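Uncharacterized protein (Streptomyces malaysiense, PDB 6ZYL) hydroxylates the beta position of a residue in the peptide thioholgamide, as a non-heme monooxygenase that probably uses iron and 2-oxoglutarate. Local coordinates at residues P239-T244 with G259-E264. Numbering follows the deposited sequence.
Sequences PRVSPT and GAFLPE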
loop_
_atom_site.group_PDB
_atom_site.type_symbol
_atom_site.label_atom_id
_atom_site.label_comp_id
_atom_site.label_asym_id
_atom_site.label_seq_id
_atom_site.Cartn_x
_atom_site.Cartn_y
_atom_site.Cartn_z
ATOM N N PRO A 239 4.812 -16.113 -2.796
ATOM C CA PRO A 239 5.342 -16.986 -1.733
ATOM C C PRO A 239 6.862 -17.042 -1.682
ATOM O O PRO A 239 7.408 -17.678 -0.771
ATOM C CB PRO A 239 4.748 -18.365 -2.070
ATOM C CG PRO A 239 3.598 -18.088 -3.014
ATOM C CD PRO A 239 3.995 -16.850 -3.777
ATOM N N ARG A 240 7.563 -16.415 -2.628
ATOM C CA ARG A 240 9.015 -16.334 -2.563
ATOM C C ARG A 240 9.498 -15.206 -1.662
ATOM O O ARG A 240 10.697 -15.134 -1.372
ATOM C CB ARG A 240 9.598 -16.160 -3.969
ATOM C CG ARG A 240 9.422 -17.382 -4.861
ATOM C CD ARG A 240 10.315 -17.319 -6.099
ATOM N NE ARG A 240 11.732 -17.216 -5.759
ATOM C CZ ARG A 240 12.598 -18.222 -5.822
ATOM N NH1 ARG A 240 12.201 -19.425 -6.218
ATOM N NH2 ARG A 240 13.866 -18.024 -5.490
ATOM N N VAL A 241 8.605 -14.323 -1.225
ATOM C CA VAL A 241 8.939 -13.337 -0.205
ATOM C C VAL A 241 8.858 -14.010 1.157
ATOM O O VAL A 241 7.943 -14.797 1.422
ATOM C CB VAL A 241 7.997 -12.123 -0.288
ATOM C CG1 VAL A 241 8.344 -11.108 0.794
ATOM C CG2 VAL A 241 8.066 -11.486 -1.670
ATOM N N SER A 242 9.816 -13.711 2.027
ATOM C CA SER A 242 9.832 -14.282 3.362
ATOM C C SER A 242 10.128 -13.195 4.391
ATOM O O SER A 242 10.881 -12.259 4.109
ATOM C CB SER A 242 10.883 -15.395 3.480
ATOM O OG SER A 242 12.195 -14.871 3.400
ATOM N N PRO A 243 9.536 -13.295 5.580
ATOM C CA PRO A 243 9.873 -12.326 6.635
ATOM C C PRO A 243 11.305 -12.507 7.112
ATOM O O PRO A 243 11.786 -13.629 7.291
ATOM C CB PRO A 243 8.864 -12.638 7.749
ATOM C CG PRO A 243 8.404 -14.039 7.487
ATOM C CD PRO A 243 8.493 -14.249 5.998
ATOM N N THR A 244 11.992 -11.379 7.308
ATOM C CA THR A 244 13.357 -11.428 7.818
ATOM C C THR A 244 13.407 -12.116 9.177
ATOM O O THR A 244 14.363 -12.836 9.486
ATOM C CB THR A 244 13.928 -10.014 7.922
ATOM O OG1 THR A 244 13.025 -9.194 8.677
ATOM C CG2 THR A 244 14.125 -9.411 6.541
ATOM N N GLY A 259 3.455 -19.925 1.206
ATOM C CA GLY A 259 4.846 -19.813 1.614
ATOM C C GLY A 259 4.986 -19.871 3.121
ATOM O O GLY A 259 4.444 -20.759 3.787
ATOM N N ALA A 260 5.721 -18.910 3.674
ATOM C CA ALA A 260 5.985 -18.863 5.104
ATOM C C ALA A 260 4.911 -18.122 5.888
ATOM O O ALA A 260 5.044 -17.980 7.107
ATOM C CB ALA A 260 7.346 -18.203 5.361
ATOM N N PHE A 261 3.849 -17.662 5.235
ATOM C CA PHE A 261 2.866 -16.790 5.862
ATOM C C PHE A 261 1.664 -17.592 6.340
ATOM O O PHE A 261 1.107 -18.397 5.588
ATOM C CB PHE A 261 2.418 -15.701 4.883
ATOM C CG PHE A 261 3.527 -14.789 4.452
ATOM C CD1 PHE A 261 3.852 -13.675 5.203
ATOM C CD2 PHE A 261 4.255 -15.057 3.307
ATOM C CE1 PHE A 261 4.877 -12.838 4.818
ATOM C CE2 PHE A 261 5.283 -14.223 2.915
ATOM C CZ PHE A 261 5.594 -13.112 3.674
ATOM N N LEU A 262 1.273 -17.372 7.591
ATOM C CA LEU A 262 0.027 -17.938 8.079
ATOM C C LEU A 262 -1.136 -17.349 7.283
ATOM O O LEU A 262 -1.153 -16.142 7.013
ATOM C CB LEU A 262 -0.145 -17.650 9.570
ATOM C CG LEU A 262 0.883 -18.320 10.484
ATOM C CD1 LEU A 262 0.829 -17.718 11.884
ATOM C CD2 LEU A 262 0.666 -19.825 10.531
ATOM N N PRO A 263 -2.105 -18.165 6.870
ATOM C CA PRO A 263 -3.169 -17.646 6.000
ATOM C C PRO A 263 -4.203 -16.833 6.768
ATOM O O PRO A 263 -4.569 -17.156 7.900
ATOM C CB PRO A 263 -3.789 -18.915 5.398
ATOM C CG PRO A 263 -3.508 -19.991 6.406
ATOM C CD PRO A 263 -2.198 -19.625 7.068
ATOM N N GLU A 264 -4.661 -15.758 6.133
ATOM C CA GLU A 264 -5.728 -14.920 6.649
ATOM C C GLU A 264 -7.027 -15.269 5.925
ATOM O O GLU A 264 -7.058 -16.116 5.028
ATOM C CB GLU A 264 -5.356 -13.442 6.492
ATOM C CG GLU A 264 -4.229 -13.010 7.430
ATOM C CD GLU A 264 -3.562 -11.706 7.018
ATOM O OE1 GLU A 264 -3.863 -11.195 5.920
ATOM O OE2 GLU A 264 -2.729 -11.195 7.799
HETATM O O HOH W 1 7.291 -17.260 1.937
#
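The turn leaving the inner strand 229-237 of the mixed beta-sheet, which runs into the short strand 242-243, meets the turn leading into the outermost strand 262-263, and the aromatic ring of F261 reaches across from one to the other. Its CE2 edge is directed at the carbonyl of V241, with CE2 3.1 Å from V241 O and the oxygen lying near the ring plane, a short C-H to oxygen approach. The CZ corner reaches P243, two residues further along: P243 CD sits 3.9 Å from F261 CZ, meeting the ring obliquely, and the two side chains run past one another in opposite directions. With CG anti to its own carbonyl carbon and beside the backbone N (chi1 -62°), the ring is carried over to 239-244. A looser apolar touch joins V241 CG1 to F261 CZ at 4.5 Å, while A260 CB packs on P243 CD at 4.2 Å.

No direct hydrogen bond spans the segments; one water bridges them instead. It donates to P239 O (2.7 Å) and to V241 O (2.6 Å) and accepts from A260 N at 2.9 Å, so V241 O receives both the water and the ring edge. In this PhyH-family fold, probably the double-stranded beta-helix of 2-oxoglutarate-dependent oxygenases, strand 262-263 pairs in parallel with 249-254, and S242 bonds through its backbone to D137 in a separate two-stranded sheet. With F261 reduced to an alanine, P243 CD would probably lose its aromatic partner and a gap would open beside the V241 carbonyl. At the other end, P239 CB rests 3.9 Å from G259 N; G259 has a positive phi of 59°, and a side chain there would run into P239 O.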